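Local coordinates for uncharacterized conserved protein (PDB 3IUS) that is of unknown function but probably binds NAD(P) through a Rossmann-type domain, as an atypical member of the short-chain dehydrogenase family related to sugar epimerases and dehydratases, at residues T104-D109 with W130-E135; F11-T16 with R45-E50; R171-P176 with S247-N252. All blocks are in the same frame, centred on the assembly; numbering follows the deposited sequence. Where two conformers were deposited one is given.

Contact 1 of 3, residues T104-D109 with W130-E135; sequences TAVYGD and WRVMAE
Val106 reaches across to one side of the helix 126-140 and touches three of its residues, Arg131, Val132 and Glu135. The setting is the Rossmann-type core of an epimerase/dehydratase-like protein, where the loop following strand 97-103 sets Val106 against helix 126-140, the helix that precedes strand 146-155. One methyl does most of the work: Val106 CG1 lies 3.8 Å from Arg131 CB and 3.7 Å from Glu135 OE2, a plain van der Waals touch on a carboxylate oxygen. Its position follows from the first torsion, which sets CG1 anti to the carbonyl carbon (chi1 -61°). Val132 CG2 adds an apolar contact, 4.0 Å from Val106 CB.

No hydrogen bond spans the two segments; the buried Glu135 carboxylate finds its partners in a second shell, through a salt bridge from OE1 to Arg150 and a hydrogen bond from OE2 to Ser102, on two adjacent strands of the central sheet. Arg131 meets Val106 at the base of its chain, and the rest of that chain bends away at chi2 (-70°), its NH1 making a weak hydrogen bond to Tyr100 OH. On the loop side, Val106 CG2 stands 4.0 Å above the plane of the Tyr107 ring, over its centre.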
loop_
_atom_site.group_PDB
_atom_site.type_symbol
_atom_site.label_atom_id
_atom_site.label_comp_id
_atom_site.label_asym_id
_atom_site.label_seq_id
_atom_site.Cartn_x
_atom_site.Cartn_y
_atom_site.Cartn_z
ATOM N N THR A 104 3.858 3.889 5.489
ATOM C CA THR A 104 4.715 4.992 5.907
ATOM C C THR A 104 4.511 5.355 7.371
ATOM O O THR A 104 5.153 6.279 7.876
ATOM C CB THR A 104 4.502 6.247 5.044
ATOM O OG1 THR A 104 3.129 6.656 5.127
ATOM C CG2 THR A 104 4.874 5.978 3.592
ATOM N N ALA A 105 3.620 4.639 8.054
ATOM C CA ALA A 105 3.346 4.938 9.459
ATOM C C ALA A 105 4.532 4.558 10.334
ATOM O O ALA A 105 4.637 4.993 11.478
ATOM C CB ALA A 105 2.074 4.245 9.938
ATOM N N VAL A 106 5.438 3.760 9.779
ATOM C CA VAL A 106 6.623 3.351 10.519
ATOM C C VAL A 106 7.512 4.527 10.932
ATOM O O VAL A 106 8.238 4.441 11.926
ATOM C CB VAL A 106 7.470 2.365 9.710
ATOM C CG1 VAL A 106 6.668 1.104 9.401
ATOM C CG2 VAL A 106 7.960 3.017 8.435
ATOM N N TYR A 107 7.470 5.610 10.161
ATOM C CA TYR A 107 8.338 6.756 10.407
ATOM C C TYR A 107 7.931 7.580 11.625
ATOM O O TYR A 107 8.781 8.145 12.313
ATOM C CB TYR A 107 8.433 7.646 9.164
ATOM C CG TYR A 107 9.111 6.969 7.996
ATOM C CD1 TYR A 107 10.445 6.589 8.075
ATOM C CD2 TYR A 107 8.416 6.700 6.823
ATOM C CE1 TYR A 107 11.064 5.963 7.017
ATOM C CE2 TYR A 107 9.024 6.085 5.759
ATOM C CZ TYR A 107 10.354 5.708 5.864
ATOM O OH TYR A 107 10.961 5.092 4.803
ATOM N N GLY A 108 6.633 7.655 11.887
ATOM C CA GLY A 108 6.153 8.446 13.001
ATOM C C GLY A 108 6.128 9.927 12.681
ATOM O O GLY A 108 6.044 10.320 11.514
ATOM N N ASP A 109 6.217 10.748 13.721
ATOM C CA ASP A 109 6.041 12.192 13.593
ATOM C C ASP A 109 7.355 12.943 13.371
ATOM O O ASP A 109 8.327 12.763 14.111
ATOM C CB ASP A 109 5.316 12.744 14.819
ATOM C CG ASP A 109 4.983 14.215 14.687
ATOM O OD1 ASP A 109 4.844 14.705 13.542
ATOM O OD2 ASP A 109 4.862 14.880 15.741
ATOM N N TRP A 130 3.169 -2.245 15.145
ATOM C CA TRP A 130 2.945 -3.586 14.611
ATOM C C TRP A 130 3.576 -3.733 13.227
ATOM O O TRP A 130 4.096 -4.801 12.884
ATOM C CB TRP A 130 1.454 -3.927 14.548
ATOM C CG TRP A 130 0.751 -3.848 15.868
ATOM C CD1 TRP A 130 1.325 -3.844 17.108
ATOM C CD2 TRP A 130 -0.663 -3.779 16.082
ATOM N NE1 TRP A 130 0.356 -3.767 18.076
ATOM C CE2 TRP A 130 -0.873 -3.725 17.473
ATOM C CE3 TRP A 130 -1.772 -3.753 15.230
ATOM C CZ2 TRP A 130 -2.146 -3.645 18.034
ATOM C CZ3 TRP A 130 -3.038 -3.674 15.789
ATOM C CH2 TRP A 130 -3.213 -3.623 17.178
ATOM N N ARG A 131 3.527 -2.663 12.435
ATOM C CA ARG A 131 4.180 -2.655 11.128
ATOM C C ARG A 131 5.682 -2.827 11.288
ATOM O O ARG A 131 6.295 -3.620 10.580
ATOM C CB ARG A 131 3.894 -1.361 10.367
ATOM C CG ARG A 131 2.520 -1.296 9.743
ATOM C CD ARG A 131 2.389 -2.264 8.575
ATOM N NE ARG A 131 1.042 -2.212 8.016
ATOM C CZ ARG A 131 0.609 -2.984 7.026
ATOM N NH1 ARG A 131 1.421 -3.875 6.473
ATOM N NH2 ARG A 131 -0.636 -2.865 6.588
ATOM N N VAL A 132 6.277 -2.076 12.214
ATOM C CA VAL A 132 7.718 -2.194 12.445
ATOM C C VAL A 132 8.088 -3.613 12.868
ATOM O O VAL A 132 9.080 -4.174 12.386
ATOM C CB VAL A 132 8.212 -1.195 13.507
ATOM C CG1 VAL A 132 9.641 -1.547 13.932
ATOM C CG2 VAL A 132 8.123 0.234 12.976
HETATM N N MSE A 133 7.297 -4.178 13.774
HETATM C CA MSE A 133 7.446 -5.564 14.202
HETATM C C MSE A 133 7.472 -6.489 12.998
HETATM O O MSE A 133 8.358 -7.333 12.858
HETATM C CB MSE A 133 6.248 -5.990 15.046
HETATM C CG MSE A 133 6.308 -5.748 16.533
HETATM SE SE MSE A 133 5.087 -7.067 17.328
HETATM C CE MSE A 133 6.233 -8.628 17.172
ATOM N N ALA A 134 6.456 -6.348 12.150
ATOM C CA ALA A 134 6.310 -7.213 10.982
ATOM C C ALA A 134 7.520 -7.091 10.060
ATOM O O ALA A 134 8.080 -8.099 9.627
ATOM C CB ALA A 134 5.021 -6.891 10.234
ATOM N N GLU A 135 7.939 -5.858 9.778
ATOM C CA GLU A 135 9.104 -5.648 8.921
ATOM C C GLU A 135 10.319 -6.364 9.483
ATOM O O GLU A 135 11.060 -7.008 8.747
ATOM C CB GLU A 135 9.445 -4.167 8.790
ATOM C CG GLU A 135 8.478 -3.362 7.944
ATOM C CD GLU A 135 9.117 -2.084 7.416
ATOM O OE1 GLU A 135 10.361 -2.013 7.348
ATOM O OE2 GLU A 135 8.384 -1.143 7.065
#

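Contact 2 of 3, residues F11-T16 with R45-E50; sequences FGHGYT and RASGAE
His13 spans the gap to Ser47 and Ala49 with its imidazole alone, and its atoms can be followed outward in order. CB leaves a backbone bent into an inverse gamma turn centred on His13. From there CG swings anti to the backbone N (chi1 -165°), which carries the ring toward the segment 45-50. ND1, bonded to CG, is held by a hydrogen bond to Ser10 OG. CD2 comes within 3.5 Å of Ser47 OG, and CE1 stands 4.1 Å from Ala49 CB. At the tip, NE2 donates a hydrogen bond of 3.0 Å to Ser47 OG, which lies only 15° out of the ring plane; Ser21 OG is a further hydrogen-bonding partner of NE2. Ser47 OG is itself bonded back to Ile44 O, in the preceding helix.

The Ala49 methyl covers one face of the imidazole in a CH-pi contact, 4.2 Å from CB to the centroid and displaced toward the rim. The buried ring is thus fixed both in plane and from above. Between Ser47 and Ala49, Gly48 ends the helix in a Schellman motif.

Gly12 and Gly14 flank His13 in what is probably the glycine-rich dinucleotide-binding turn of a Rossmann fold. His13 therefore ties the turn between strand 7-11 and helix 15-24 to the junction of helix 41-46 with strand 49-53, alongside Ile31 of the intervening strand 30-35.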
loop_
_atom_site.group_PDB
_atom_site.type_symbol
_atom_site.label_atom_id
_atom_site.label_comp_id
_atom_site.label_asym_id
_atom_site.label_seq_id
_atom_site.Cartn_x
_atom_site.Cartn_y
_atom_site.Cartn_z
ATOM N N PHE A 11 -0.591 -13.367 -0.593
ATOM C CA PHE A 11 -1.380 -13.497 0.632
ATOM C C PHE A 11 -2.199 -12.238 0.852
ATOM O O PHE A 11 -1.656 -11.129 0.866
ATOM C CB PHE A 11 -0.475 -13.727 1.846
ATOM C CG PHE A 11 0.245 -15.040 1.828
ATOM C CD1 PHE A 11 -0.335 -16.173 2.380
ATOM C CD2 PHE A 11 1.507 -15.142 1.270
ATOM C CE1 PHE A 11 0.332 -17.387 2.369
ATOM C CE2 PHE A 11 2.178 -16.346 1.254
ATOM C CZ PHE A 11 1.589 -17.471 1.798
ATOM N N GLY A 12 -3.500 -12.404 1.046
ATOM C CA GLY A 12 -4.381 -11.261 1.177
ATOM C C GLY A 12 -4.440 -10.519 -0.141
ATOM O O GLY A 12 -4.191 -9.315 -0.208
ATOM N N HIS A 13 -4.761 -11.259 -1.197
ATOM C CA HIS A 13 -4.847 -10.724 -2.550
ATOM C C HIS A 13 -6.018 -9.754 -2.672
ATOM O O HIS A 13 -7.105 -10.137 -3.104
ATOM C CB HIS A 13 -5.039 -11.873 -3.532
ATOM C CG HIS A 13 -4.801 -11.501 -4.962
ATOM N ND1 HIS A 13 -3.538 -11.425 -5.511
ATOM C CD2 HIS A 13 -5.665 -11.210 -5.964
ATOM C CE1 HIS A 13 -3.635 -11.090 -6.786
ATOM N NE2 HIS A 13 -4.914 -10.955 -7.086
ATOM N N GLY A 14 -5.788 -8.500 -2.298
ATOM C CA GLY A 14 -6.848 -7.506 -2.283
ATOM C C GLY A 14 -6.707 -6.440 -3.354
ATOM O O GLY A 14 -6.203 -6.698 -4.443
ATOM N N TYR A 15 -7.153 -5.233 -3.025
ATOM C CA TYR A 15 -7.204 -4.123 -3.969
ATOM C C TYR A 15 -5.910 -3.941 -4.766
ATOM O O TYR A 15 -5.931 -3.936 -5.997
ATOM C CB TYR A 15 -7.578 -2.830 -3.236
ATOM C CG TYR A 15 -7.785 -1.646 -4.154
ATOM C CD1 TYR A 15 -8.953 -1.514 -4.898
ATOM C CD2 TYR A 15 -6.815 -0.665 -4.275
ATOM C CE1 TYR A 15 -9.140 -0.433 -5.746
ATOM C CE2 TYR A 15 -6.990 0.416 -5.117
ATOM C CZ TYR A 15 -8.152 0.530 -5.848
ATOM O OH TYR A 15 -8.318 1.609 -6.683
ATOM N N THR A 16 -4.794 -3.805 -4.056
ATOM C CA THR A 16 -3.499 -3.563 -4.683
ATOM C C THR A 16 -2.996 -4.761 -5.484
ATOM O O THR A 16 -2.629 -4.625 -6.649
ATOM C CB THR A 16 -2.440 -3.161 -3.636
ATOM O OG1 THR A 16 -2.786 -1.886 -3.082
ATOM C CG2 THR A 16 -1.052 -3.079 -4.257
ATOM N N ARG A 45 -10.525 -14.512 -8.570
ATOM C CA ARG A 45 -10.465 -15.216 -9.846
ATOM C C ARG A 45 -10.489 -14.235 -11.020
ATOM O O ARG A 45 -9.685 -14.340 -11.945
ATOM C CB ARG A 45 -11.606 -16.230 -9.959
ATOM C CG ARG A 45 -11.700 -16.907 -11.316
ATOM C CD ARG A 45 -12.674 -18.079 -11.294
ATOM N NE ARG A 45 -12.116 -19.242 -10.605
ATOM C CZ ARG A 45 -12.500 -19.669 -9.406
ATOM N NH1 ARG A 45 -13.462 -19.038 -8.745
ATOM N NH2 ARG A 45 -11.924 -20.736 -8.870
ATOM N N ALA A 46 -11.411 -13.277 -10.972
ATOM C CA ALA A 46 -11.528 -12.266 -12.021
ATOM C C ALA A 46 -10.251 -11.439 -12.211
ATOM O O ALA A 46 -10.003 -10.909 -13.295
ATOM C CB ALA A 46 -12.718 -11.347 -11.744
ATOM N N SER A 47 -9.452 -11.322 -11.151
ATOM C CA SER A 47 -8.215 -10.550 -11.198
ATOM C C SER A 47 -7.091 -11.376 -11.804
ATOM O O SER A 47 -5.952 -10.915 -11.904
ATOM C CB SER A 47 -7.813 -10.083 -9.801
ATOM O OG SER A 47 -7.215 -11.138 -9.067
ATOM N N GLY A 48 -7.415 -12.598 -12.209
ATOM C CA GLY A 48 -6.454 -13.448 -12.891
ATOM C C GLY A 48 -5.674 -14.380 -11.987
ATOM O O GLY A 48 -4.690 -14.987 -12.418
ATOM N N ALA A 49 -6.112 -14.502 -10.737
ATOM C CA ALA A 49 -5.448 -15.370 -9.771
ATOM C C ALA A 49 -6.328 -16.554 -9.375
ATOM O O ALA A 49 -7.557 -16.455 -9.367
ATOM C CB ALA A 49 -5.044 -14.572 -8.532
ATOM N N GLU A 50 -5.690 -17.677 -9.062
ATOM C CA GLU A 50 -6.370 -18.836 -8.484
ATOM C C GLU A 50 -6.708 -18.568 -7.018
ATOM O O GLU A 50 -5.804 -18.402 -6.197
ATOM C CB GLU A 50 -5.470 -20.067 -8.560
ATOM C CG GLU A 50 -4.992 -20.415 -9.954
ATOM C CD GLU A 50 -3.922 -21.490 -9.943
ATOM O OE1 GLU A 50 -3.246 -21.669 -10.979
ATOM O OE2 GLU A 50 -3.759 -22.155 -8.899
#

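Contact 3 of 3, residues R171-P176 with S247-N252; sequences RRIIKP and SFYSEN
Lys175 and Tyr249 bring their backbones closest, CA to CA 7.1 Å, where the residues just past the short strand 172-174 face a type I beta turn from Ser247 to Ser250. The Lys175 ammonium NZ donates to Tyr249 O at 2.8 Å, nearly in line with the carbonyl bond (171° at the oxygen). Bends at chi2 (86°) and chi4 bring NZ round to that oxygen, while Lys175 CB packs against Tyr249 CD1 at 3.6 Å. With an alanine here the ammonium is gone, and the Tyr249 carbonyl would probably be left without this donor, Phe236 without its cation-pi partner, and the turn less firmly tied to the residue that follows the strand.

Strand 172-174 pairs in parallel with strand 233-235 in a small sheet apart from the central Rossmann-type one, consistent with the substrate-side region of epimerase-like short-chain dehydrogenases. Against this unit lies the Tyr249 ring, crossing the Ile173 side chain at about a right angle. Ile173 CG2 sits over one ring face, 4.2 Å from the centroid, in a CH-pi contact, and Ile173 CB reaches Tyr249 OH at 3.4 Å. Phe180 adds an edge-to-face ring contact to Tyr249. Within the turn, Ser250 OG donates to Ser247 O at 2.7 Å from above the carbonyl plane.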
loop_
_atom_site.group_PDB
_atom_site.type_symbol
_atom_site.label_atom_id
_atom_site.label_comp_id
_atom_site.label_asym_id
_atom_site.label_seq_id
_atom_site.Cartn_x
_atom_site.Cartn_y
_atom_site.Cartn_z
ATOM N N ARG A 171 -16.886 16.657 5.425
ATOM C CA ARG A 171 -16.282 17.837 6.021
ATOM C C ARG A 171 -14.777 17.818 5.812
ATOM O O ARG A 171 -14.167 16.754 5.721
ATOM C CB ARG A 171 -16.623 17.907 7.512
ATOM C CG ARG A 171 -16.451 16.584 8.241
ATOM C CD ARG A 171 -17.595 16.324 9.215
ATOM N NE ARG A 171 -17.458 17.051 10.475
ATOM C CZ ARG A 171 -16.755 16.618 11.518
ATOM N NH1 ARG A 171 -16.105 15.460 11.447
ATOM N NH2 ARG A 171 -16.694 17.343 12.628
ATOM N N ARG A 172 -14.186 19.001 5.713
ATOM C CA ARG A 172 -12.742 19.108 5.569
ATOM C C ARG A 172 -12.120 19.412 6.926
ATOM O O ARG A 172 -12.359 20.472 7.502
ATOM C CB ARG A 172 -12.378 20.180 4.534
ATOM C CG ARG A 172 -12.750 19.804 3.100
ATOM C CD ARG A 172 -12.425 20.912 2.108
ATOM N NE ARG A 172 -13.175 22.130 2.405
ATOM C CZ ARG A 172 -12.614 23.307 2.654
ATOM N NH1 ARG A 172 -11.292 23.431 2.618
ATOM N NH2 ARG A 172 -13.375 24.361 2.920
ATOM N N ILE A 173 -11.337 18.469 7.443
ATOM C CA ILE A 173 -10.673 18.647 8.729
ATOM C C ILE A 173 -9.372 19.416 8.543
ATOM O O ILE A 173 -8.485 18.981 7.800
ATOM C CB ILE A 173 -10.349 17.295 9.396
ATOM C CG1 ILE A 173 -11.592 16.405 9.459
ATOM C CG2 ILE A 173 -9.744 17.509 10.774
ATOM C CD1 ILE A 173 -12.737 17.000 10.246
ATOM N N ILE A 174 -9.248 20.542 9.236
ATOM C CA ILE A 174 -8.075 21.403 9.096
ATOM C C ILE A 174 -7.096 21.293 10.269
ATOM O O ILE A 174 -7.345 21.814 11.344
ATOM C CB ILE A 174 -8.491 22.879 8.921
ATOM C CG1 ILE A 174 -9.573 23.006 7.852
ATOM C CG2 ILE A 174 -7.285 23.739 8.562
ATOM C CD1 ILE A 174 -9.118 22.548 6.488
ATOM N N LYS A 175 -5.974 20.602 10.061
ATOM C CA LYS A 175 -4.903 20.582 11.048
ATOM C C LYS A 175 -3.748 21.387 10.466
ATOM O O LYS A 175 -3.243 21.052 9.392
ATOM C CB LYS A 175 -4.432 19.148 11.303
ATOM C CG LYS A 175 -3.213 19.040 12.210
ATOM C CD LYS A 175 -3.611 19.010 13.671
ATOM C CE LYS A 175 -2.398 18.979 14.585
ATOM N NZ LYS A 175 -1.529 17.800 14.357
ATOM N N PRO A 176 -3.325 22.448 11.170
ATOM C CA PRO A 176 -2.311 23.354 10.628
ATOM C C PRO A 176 -1.043 22.597 10.260
ATOM O O PRO A 176 -0.543 21.821 11.075
ATOM C CB PRO A 176 -2.028 24.305 11.798
ATOM C CG PRO A 176 -3.238 24.231 12.650
ATOM C CD PRO A 176 -3.712 22.816 12.543
ATOM N N SER A 247 -5.898 9.838 15.460
ATOM C CA SER A 247 -4.552 9.277 15.401
ATOM C C SER A 247 -3.871 9.557 14.063
ATOM O O SER A 247 -2.641 9.543 13.968
ATOM C CB SER A 247 -4.584 7.770 15.669
ATOM O OG SER A 247 -3.276 7.262 15.882
ATOM N N PHE A 248 -4.668 9.808 13.029
ATOM C CA PHE A 248 -4.109 10.063 11.703
ATOM C C PHE A 248 -3.569 11.482 11.569
ATOM O O PHE A 248 -2.771 11.772 10.677
ATOM C CB PHE A 248 -5.141 9.780 10.612
ATOM C CG PHE A 248 -5.505 8.331 10.490
ATOM C CD1 PHE A 248 -4.522 7.374 10.279
ATOM C CD2 PHE A 248 -6.823 7.923 10.584
ATOM C CE1 PHE A 248 -4.849 6.035 10.167
ATOM C CE2 PHE A 248 -7.158 6.586 10.471
ATOM C CZ PHE A 248 -6.169 5.641 10.262
ATOM N N TYR A 249 -4.008 12.359 12.464
ATOM C CA TYR A 249 -3.565 13.744 12.463
ATOM C C TYR A 249 -2.535 13.990 13.559
ATOM O O TYR A 249 -2.270 15.135 13.924
ATOM C CB TYR A 249 -4.763 14.683 12.644
ATOM C CG TYR A 249 -5.663 14.779 11.432
ATOM C CD1 TYR A 249 -5.469 15.768 10.473
ATOM C CD2 TYR A 249 -6.706 13.881 11.243
ATOM C CE1 TYR A 249 -6.290 15.859 9.362
ATOM C CE2 TYR A 249 -7.534 13.967 10.134
ATOM C CZ TYR A 249 -7.319 14.955 9.197
ATOM O OH TYR A 249 -8.139 15.042 8.096
ATOM N N SER A 250 -1.953 12.913 14.080
ATOM C CA SER A 250 -1.002 13.022 15.183
ATOM C C SER A 250 0.437 12.855 14.713
ATOM O O SER A 250 1.366 12.966 15.505
ATOM C CB SER A 250 -1.306 11.985 16.266
ATOM O OG SER A 250 -1.043 10.673 15.796
ATOM N N GLU A 251 0.612 12.581 13.427
ATOM C CA GLU A 251 1.942 12.425 12.852
ATOM C C GLU A 251 1.999 13.178 11.536
ATOM O O GLU A 251 1.099 13.059 10.711
ATOM C CB GLU A 251 2.253 10.951 12.590
ATOM C CG GLU A 251 2.387 10.100 13.833
ATOM C CD GLU A 251 2.754 8.665 13.512
ATOM O OE1 GLU A 251 2.369 8.176 12.429
ATOM O OE2 GLU A 251 3.430 8.025 14.346
ATOM N N ASN A 252 3.069 13.935 11.330
ATOM C CA ASN A 252 3.222 14.681 10.093
ATOM C C ASN A 252 4.634 14.537 9.541
ATOM O O ASN A 252 5.592 14.838 10.233
ATOM C CB ASN A 252 2.893 16.152 10.327
ATOM C CG ASN A 252 2.687 16.912 9.040
ATOM O OD1 ASN A 252 2.118 16.389 8.080
ATOM N ND2 ASN A 252 3.164 18.145 9.004
#

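Along the chain the contacts come in series: contact 2 first, then contact 1, then contact 3. Contacts 1 and 2 both lie against the central parallel sheet, contact 1 through the loop after strand 97-103 and helix 126-140, contact 2 at the ends of strands 7-11 and 49-53; their centres are 25 Å apart, on opposite sides of the chain's centre. Contact 3, centred 32 Å from contact 2 and 19 Å from contact 1, includes a strand of the separate two-stranded sheet 172-174/233-235. Asp109 OD1 and Asn252 N, 2.9 Å apart, form a probable hydrogen bond. The loop of contact 1 thus touches the 247-252 loop of contact 3, joining the presumed nucleotide-binding core to the region of the small sheet.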